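Local coordinates for Lactamase_B domain-containing protein (Pontibacter korlensis, PDB 6XFR) that probably hydrolyses beta-lactam antibiotics to substituted beta-amino acids, as a zinc-dependent class B1 metallo-beta-lactamase, at residues 11-16 / 153-158; 38-43 / 128-133. One frame throughout, in Å; residues are numbered along the deposited sequence.

From the N terminus, segment 11-16 ends the first strand, and the chain turns back through strands 17-25 and 30-40 to reach 38-43. Contact 2 closes the inner loop when 128-133 arrives 85 residues later; contact 1 closes the outer one only at 153-158, so contact 2 is nested inside it. Both tie the N-terminal mixed sheet to the second one, the two sheets at the heart of the metallo-beta-lactamase sandwich. The contacts also touch each other: on the N-terminal sheet the backbone of K16 probably bonds that of S39, and between the two contacts NE2 of Q153 probably donates to OE1 of Q130 (2.9 Å).

Contact 1: residues 11-16 / 153-158; sequences TKISSK and QKILFG
The carboxamide of Q153 is the flat group that meets K16, and 11-16 lays no atom over either of its faces: K16 CB comes up to the nitrogen end, 4.5 Å from Q153 NE2. That nitrogen has its polar partner in Q130. The aliphatic part of Q153 makes the closer approach, its CG lying 3.7 Å from S14 OG. With chi2 at 91°, the glutamine chain bends just beyond this methylene and carries the amide past S14 to K16. The S14 hydroxyl is hydrogen-bonded to D207 of the second subunit.

Deeper in, the contact becomes purely apolar. The side chains of I13 and I155 meet at a slant through their delta methyls, with I13 CD1 3.8 Å from I155 CD1. In I13 the CG1 branch is wedged between the backbone N and the carbonyl carbon (chi1 62°) and then runs out extended, which brings CD1 to the front. I155 CD1 also rests against S14 CB at 4.2 Å, so one methyl touches two consecutive residues. W205 of both subunits packs on I13 nearby.

That both I13 and S14 face the second segment reflects a classic beta bulge opposite V17; K154 and I155 form a G1 bulge opposite L150. No hydrogen bond joins the two segments: the contact works as a small sandwich interface. Strand 8-14, outermost in its sheet within this chain, lies beside strand 17-25, and the second subunit bonds to the I13 backbone. Facing it is strand 155-159, which leads to the zinc ligand C160 and runs between strands 147-150 and 197-200.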
ATOM      1  N   THR B  11       9.012  -4.506   1.107  1.00 36.22           N
ATOM      2  CA  THR B  11       7.800  -4.996   0.458  1.00 45.62           C
ATOM      3  C   THR B  11       7.726  -4.518  -0.984  1.00 37.24           C
ATOM      4  O   THR B  11       8.082  -3.379  -1.289  1.00 33.91           O
ATOM      5  CB  THR B  11       6.540  -4.570   1.236  1.00 52.07           C
ATOM      6  OG1 THR B  11       6.706  -3.232   1.719  1.00 60.60           O
ATOM      7  CG2 THR B  11       6.298  -5.505   2.413  1.00 54.59           C
ATOM      8  N   LYS B  12       7.208  -5.389  -1.852  1.00 34.23           N
ATOM      9  CA  LYS B  12       7.113  -5.123  -3.279  1.00 24.62           C
ATOM     10  C   LYS B  12       5.767  -4.470  -3.588  1.00 29.39           C
ATOM     11  O   LYS B  12       4.728  -4.928  -3.114  1.00 27.93           O
ATOM     12  CB  LYS B  12       7.272  -6.427  -4.056  1.00 26.07           C
ATOM     13  CG  LYS B  12       8.249  -6.341  -5.192  1.00 26.71           C
ATOM     14  CD  LYS B  12       8.305  -7.622  -6.020  1.00 26.73           C
ATOM     15  CE  LYS B  12       8.801  -7.284  -7.426  1.00 26.04           C
ATOM     16  NZ  LYS B  12       8.951  -8.526  -8.259  1.00 35.96           N
ATOM     17  N   ILE B  13       5.767  -3.397  -4.374  1.00 24.26           N
ATOM     18  CA  ILE B  13       4.498  -2.790  -4.755  1.00 25.88           C
ATOM     19  C   ILE B  13       4.228  -2.816  -6.259  1.00 27.01           C
ATOM     20  O   ILE B  13       3.063  -2.684  -6.659  1.00 29.57           O
ATOM     21  CB  ILE B  13       4.375  -1.349  -4.212  1.00 33.75           C
ATOM     22  CG1 ILE B  13       5.444  -0.392  -4.770  1.00 23.44           C
ATOM     23  CG2 ILE B  13       4.374  -1.329  -2.681  1.00 25.13           C
ATOM     24  CD1 ILE B  13       5.150   1.035  -4.318  1.00 23.79           C
ATOM     25  N   SER B  14       5.251  -2.929  -7.105  1.00 35.78           N
ATOM     26  CA  SER B  14       5.171  -2.984  -8.560  1.00 27.34           C
ATOM     27  C   SER B  14       6.174  -4.036  -8.995  1.00 26.72           C
ATOM     28  O   SER B  14       6.998  -4.480  -8.198  1.00 29.36           O
ATOM     29  CB  SER B  14       5.484  -1.612  -9.172  1.00 28.64           C
ATOM     30  OG  SER B  14       5.013  -1.509 -10.500  1.00 36.46           O
ATOM     31  N   SER B  15       6.142  -4.437 -10.256  1.00 28.53           N
ATOM     32  CA  SER B  15       7.005  -5.551 -10.621  1.00 28.56           C
ATOM     33  C   SER B  15       8.491  -5.232 -10.438  1.00 32.25           C
ATOM     34  O   SER B  15       9.272  -6.158 -10.215  1.00 30.88           O
ATOM     35  CB  SER B  15       6.685  -6.045 -12.040  1.00 32.32           C
ATOM     36  OG  SER B  15       7.400  -5.366 -13.038  1.00 42.08           O
ATOM     37  N   LYS B  16       8.892  -3.947 -10.443  1.00 36.77           N
ATOM     38  CA  LYS B  16      10.293  -3.547 -10.275  1.00 29.64           C
ATOM     39  C   LYS B  16      10.523  -2.540  -9.138  1.00 26.76           C
ATOM     40  O   LYS B  16      11.609  -1.944  -9.065  1.00 26.89           O
ATOM     41  CB  LYS B  16      10.834  -2.938 -11.578  1.00 33.56           C
ATOM     42  CG  LYS B  16      10.910  -3.877 -12.771  1.00 37.32           C
ATOM     43  CD  LYS B  16      11.753  -5.080 -12.474  1.00 41.20           C
ATOM     44  CE  LYS B  16      11.946  -5.908 -13.729  1.00 49.56           C
ATOM     45  NZ  LYS B  16      12.075  -7.350 -13.362  1.00 51.34           N
ATOM     46  N   GLN B 153       5.563   3.812 -13.920  1.00 30.45           N
ATOM     47  CA  GLN B 153       4.701   3.165 -12.946  1.00 29.05           C
ATOM     48  C   GLN B 153       3.719   4.137 -12.291  1.00 39.63           C
ATOM     49  O   GLN B 153       2.805   3.689 -11.587  1.00 36.23           O
ATOM     50  CB  GLN B 153       5.558   2.476 -11.870  1.00 27.88           C
ATOM     51  CG  GLN B 153       6.421   1.337 -12.366  1.00 29.69           C
ATOM     52  CD  GLN B 153       7.832   1.786 -12.789  1.00 37.74           C
ATOM     53  OE1 GLN B 153       8.036   2.933 -13.186  1.00 30.43           O
ATOM     54  NE2 GLN B 153       8.804   0.870 -12.712  1.00 34.51           N
ATOM     55  N   LYS B 154       3.855   5.439 -12.567  1.00 34.76           N
ATOM     56  CA  LYS B 154       3.080   6.522 -11.942  1.00 36.68           C
ATOM     57  C   LYS B 154       3.091   6.427 -10.412  1.00 35.81           C
ATOM     58  O   LYS B 154       2.058   6.510  -9.741  1.00 41.42           O
ATOM     59  CB  LYS B 154       1.650   6.554 -12.488  1.00 37.15           C
ATOM     60  CG  LYS B 154       1.585   6.555 -14.005  1.00 39.35           C
ATOM     61  CD  LYS B 154       0.608   7.591 -14.508  1.00 43.77           C
ATOM     62  CE  LYS B 154       0.734   7.763 -15.992  1.00 50.91           C
ATOM     63  NZ  LYS B 154      -0.357   6.982 -16.644  1.00 62.85           N
ATOM     64  N   ILE B 155       4.292   6.316  -9.862  1.00 25.57           N
ATOM     65  CA  ILE B 155       4.526   6.217  -8.432  1.00 21.82           C
ATOM     66  C   ILE B 155       5.250   7.483  -7.976  1.00 30.65           C
ATOM     67  O   ILE B 155       6.319   7.819  -8.505  1.00 25.36           O
ATOM     68  CB  ILE B 155       5.363   4.972  -8.107  1.00 24.30           C
ATOM     69  CG1 ILE B 155       4.584   3.692  -8.430  1.00 25.96           C
ATOM     70  CG2 ILE B 155       5.815   5.000  -6.637  1.00 24.88           C
ATOM     71  CD1 ILE B 155       5.224   2.400  -7.885  1.00 23.11           C
ATOM     72  N   LEU B 156       4.686   8.172  -6.989  1.00 25.20           N
ATOM     73  CA  LEU B 156       5.282   9.393  -6.464  1.00 24.44           C
ATOM     74  C   LEU B 156       5.758   9.156  -5.036  1.00 21.83           C
ATOM     75  O   LEU B 156       4.954   8.851  -4.150  1.00 28.99           O
ATOM     76  CB  LEU B 156       4.291  10.549  -6.503  1.00 27.85           C
ATOM     77  CG  LEU B 156       4.800  11.755  -5.725  1.00 30.98           C
ATOM     78  CD1 LEU B 156       5.940  12.428  -6.474  1.00 21.17           C
ATOM     79  CD2 LEU B 156       3.634  12.743  -5.419  1.00 27.05           C
ATOM     80  N   PHE B 157       7.058   9.270  -4.821  1.00 20.49           N
ATOM     81  CA  PHE B 157       7.659   9.205  -3.489  1.00 22.01           C
ATOM     82  C   PHE B 157       7.829  10.618  -2.939  1.00 25.63           C
ATOM     83  O   PHE B 157       8.561  11.430  -3.526  1.00 21.84           O
ATOM     84  CB  PHE B 157       9.014   8.516  -3.520  1.00 21.60           C
ATOM     85  CG  PHE B 157       9.650   8.442  -2.194  1.00 23.53           C
ATOM     86  CD1 PHE B 157       9.207   7.511  -1.257  1.00 30.32           C
ATOM     87  CD2 PHE B 157      10.680   9.290  -1.862  1.00 27.06           C
ATOM     88  CE1 PHE B 157       9.780   7.423   0.004  1.00 27.22           C
ATOM     89  CE2 PHE B 157      11.262   9.211  -0.596  1.00 34.05           C
ATOM     90  CZ  PHE B 157      10.806   8.258   0.337  1.00 32.89           C
ATOM     91  N   GLY B 158       7.108  10.918  -1.858  1.00 21.18           N
ATOM     92  CA  GLY B 158       7.062  12.229  -1.242  1.00 21.93           C
ATOM     93  C   GLY B 158       7.836  12.396   0.046  1.00 23.31           C
ATOM     94  O   GLY B 158       7.795  13.480   0.626  1.00 34.05           O
TER

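Contact 2: residues 38-43 / 128-133; sequences VSTKEG and GGQQLE. With ZN (zinc ion), chain T.
T40 and G128 meet in the tight part of this contact. G128 is its centre, pressed under T40 and the 40-43 turn where there is no room for a side chain; T40 OG1 lies 3.4 Å from G128 CA. Alongside, the side chains of T40 and Q130 cross at about a right angle, T40 CG2 3.5 Å from Q130 CB. V38 CG1 sits over one face of the Q130 carboxamide, 3.7 Å from Q130 CD; the polar end of that glutamine is turned over to Q153.

The solvent side is looser. K41 bends at chi3 and chi4 and curls alongside the carbonyl of G128. The stem of E42 brushes G128, while its side chain also comes to about 3 Å from another zinc ion.

One backbone hydrogen bond joins the segments, K41 N to G128 O at 3.1 Å (169°). The T40 hydroxyl secures the turn, accepting from E42 N at 3.0 Å, an ST turn, and donating to G43 O; Q69 takes T40 O. The link between the segments is thus neutral. Q131 O binds a zinc ion at 2.5 Å, P151 and Q152 completing its site, so the contact borders a metal site distinct from the two histidine-containing zinc sites.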
ATOM      1  N   VAL B  38      14.386   0.441  -6.702  1.00 27.45           N
ATOM      2  CA  VAL B  38      13.939   0.215  -8.070  1.00 25.42           C
ATOM      3  C   VAL B  38      14.951  -0.655  -8.800  1.00 35.99           C
ATOM      4  O   VAL B  38      16.149  -0.341  -8.841  1.00 41.60           O
ATOM      5  CB  VAL B  38      13.668   1.540  -8.795  1.00 22.46           C
ATOM      6  CG1 VAL B  38      13.122   1.261 -10.184  1.00 23.99           C
ATOM      7  CG2 VAL B  38      12.625   2.296  -7.988  1.00 32.22           C
ATOM      8  N   SER B  39      14.457  -1.750  -9.370  1.00 27.82           N
ATOM      9  CA  SER B  39      15.280  -2.684 -10.124  1.00 29.47           C
ATOM     10  C   SER B  39      15.213  -2.328 -11.601  1.00 25.63           C
ATOM     11  O   SER B  39      14.137  -2.020 -12.116  1.00 30.50           O
ATOM     12  CB  SER B  39      14.819  -4.127  -9.893  1.00 31.46           C
ATOM     13  OG  SER B  39      15.783  -5.038 -10.402  1.00 38.18           O
ATOM     14  N   THR B  40      16.366  -2.306 -12.261  1.00 27.53           N
ATOM     15  CA  THR B  40      16.436  -1.989 -13.686  1.00 30.15           C
ATOM     16  C   THR B  40      17.239  -3.082 -14.357  1.00 32.06           C
ATOM     17  O   THR B  40      17.774  -3.979 -13.699  1.00 31.51           O
ATOM     18  CB  THR B  40      17.042  -0.592 -13.992  1.00 31.92           C
ATOM     19  OG1 THR B  40      18.465  -0.662 -14.001  1.00 33.56           O
ATOM     20  CG2 THR B  40      16.623   0.447 -12.959  1.00 30.13           C
ATOM     21  N   LYS B  41      17.271  -3.032 -15.683  1.00 36.40           N
ATOM     22  CA  LYS B  41      18.034  -4.034 -16.392  1.00 37.31           C
ATOM     23  C   LYS B  41      19.515  -3.870 -16.157  1.00 41.37           C
ATOM     24  O   LYS B  41      20.265  -4.790 -16.469  1.00 45.82           O
ATOM     25  CB  LYS B  41      17.768  -3.940 -17.898  1.00 40.84           C
ATOM     26  CG  LYS B  41      16.347  -4.351 -18.286  1.00 56.79           C
ATOM     27  CD  LYS B  41      16.003  -4.034 -19.743  1.00 63.46           C
ATOM     28  CE  LYS B  41      14.738  -3.184 -19.820  1.00 68.40           C
ATOM     29  NZ  LYS B  41      13.673  -3.723 -18.910  1.00 68.53           N
ATOM     30  N   GLU B  42      19.945  -2.769 -15.534  1.00 45.20           N
ATOM     31  CA  GLU B  42      21.370  -2.439 -15.459  1.00 52.37           C
ATOM     32  C   GLU B  42      21.820  -2.099 -14.047  1.00 41.63           C
ATOM     33  O   GLU B  42      22.849  -1.457 -13.882  1.00 51.82           O
ATOM     34  CB  GLU B  42      21.737  -1.278 -16.395  1.00 51.36           C
ATOM     35  CG  GLU B  42      21.887  -1.678 -17.843  1.00 60.47           C
ATOM     36  CD  GLU B  42      22.540  -3.050 -18.011  1.00 74.17           C
ATOM     37  OE1 GLU B  42      23.666  -3.255 -17.515  1.00 82.34           O
ATOM     38  OE2 GLU B  42      21.933  -3.927 -18.662  1.00 82.29           O
ATOM     39  N   GLY B  43      21.066  -2.490 -13.032  1.00 35.58           N
ATOM     40  CA  GLY B  43      21.397  -2.189 -11.658  1.00 34.34           C
ATOM     41  C   GLY B  43      20.199  -1.629 -10.920  1.00 44.99           C
ATOM     42  O   GLY B  43      19.149  -1.336 -11.494  1.00 36.66           O
ATOM     43  N   GLY B 128      18.840   1.540 -17.032  1.00 33.40           N
ATOM     44  CA  GLY B 128      18.311   0.201 -17.281  1.00 34.51           C
ATOM     45  C   GLY B 128      16.880   0.151 -17.761  1.00 40.82           C
ATOM     46  O   GLY B 128      16.123  -0.744 -17.360  1.00 51.91           O
ATOM     47  N   GLY B 129      16.497   1.073 -18.640  1.00 39.74           N
ATOM     48  CA  GLY B 129      15.137   1.171 -19.114  1.00 30.23           C
ATOM     49  C   GLY B 129      14.195   1.901 -18.186  1.00 32.29           C
ATOM     50  O   GLY B 129      13.032   2.124 -18.546  1.00 44.33           O
ATOM     51  N   GLN B 130      14.644   2.270 -17.001  1.00 28.35           N
ATOM     52  CA  GLN B 130      13.794   2.860 -15.989  1.00 31.40           C
ATOM     53  C   GLN B 130      14.062   4.359 -15.929  1.00 34.14           C
ATOM     54  O   GLN B 130      15.216   4.773 -15.789  1.00 36.10           O
ATOM     55  CB  GLN B 130      14.084   2.212 -14.642  1.00 26.91           C
ATOM     56  CG  GLN B 130      13.298   2.838 -13.509  1.00 31.68           C
ATOM     57  CD  GLN B 130      11.856   2.374 -13.461  1.00 35.89           C
ATOM     58  OE1 GLN B 130      11.567   1.182 -13.464  1.00 45.89           O
ATOM     59  NE2 GLN B 130      10.951   3.313 -13.403  1.00 38.68           N
ATOM     60  N   GLN B 131      13.015   5.173 -16.027  1.00 24.88           N
ATOM     61  CA  GLN B 131      13.200   6.606 -15.940  1.00 24.93           C
ATOM     62  C   GLN B 131      12.701   7.150 -14.611  1.00 23.43           C
ATOM     63  O   GLN B 131      11.719   6.676 -14.059  1.00 46.65           O
ATOM     64  CB  GLN B 131      12.577   7.337 -17.136  1.00 31.12           C
ATOM     65  CG  GLN B 131      11.158   7.128 -17.472  1.00 41.92           C
ATOM     66  CD  GLN B 131      10.672   8.192 -18.474  1.00 57.67           C
ATOM     67  OE1 GLN B 131      11.452   9.097 -18.859  1.00 58.28           O
ATOM     68  NE2 GLN B 131       9.369   8.125 -18.858  1.00 53.27           N
ATOM     69  N   LEU B 132      13.438   8.098 -14.069  1.00 42.08           N
ATOM     70  CA  LEU B 132      13.173   8.713 -12.781  1.00 34.44           C
ATOM     71  C   LEU B 132      13.257  10.220 -12.944  1.00 35.63           C
ATOM     72  O   LEU B 132      14.096  10.734 -13.694  1.00 43.81           O
ATOM     73  CB  LEU B 132      14.186   8.256 -11.720  1.00 30.72           C
ATOM     74  CG  LEU B 132      14.341   6.765 -11.372  1.00 29.15           C
ATOM     75  CD1 LEU B 132      15.296   6.043 -12.335  1.00 24.35           C
ATOM     76  CD2 LEU B 132      14.783   6.570  -9.915  1.00 18.95           C
ATOM     77  N   GLU B 133      12.400  10.918 -12.225  1.00 31.20           N
ATOM     78  CA  GLU B 133      12.387  12.369 -12.181  1.00 26.05           C
ATOM     79  C   GLU B 133      12.623  12.776 -10.745  1.00 23.40           C
ATOM     80  O   GLU B 133      12.105  12.141  -9.826  1.00 27.64           O
ATOM     81  CB  GLU B 133      11.065  12.920 -12.676  1.00 26.47           C
ATOM     82  CG  GLU B 133      10.793  12.490 -14.103  1.00 40.31           C
ATOM     83  CD  GLU B 133       9.421  12.910 -14.632  1.00 46.63           C
ATOM     84  OE1 GLU B 133       8.597  13.438 -13.845  1.00 47.66           O
ATOM     85  OE2 GLU B 133       9.178  12.722 -15.850  1.00 46.40           O
TER
HETATM   86 ZN    ZN T 308       9.266   6.070 -14.400  1.00263.95          ZN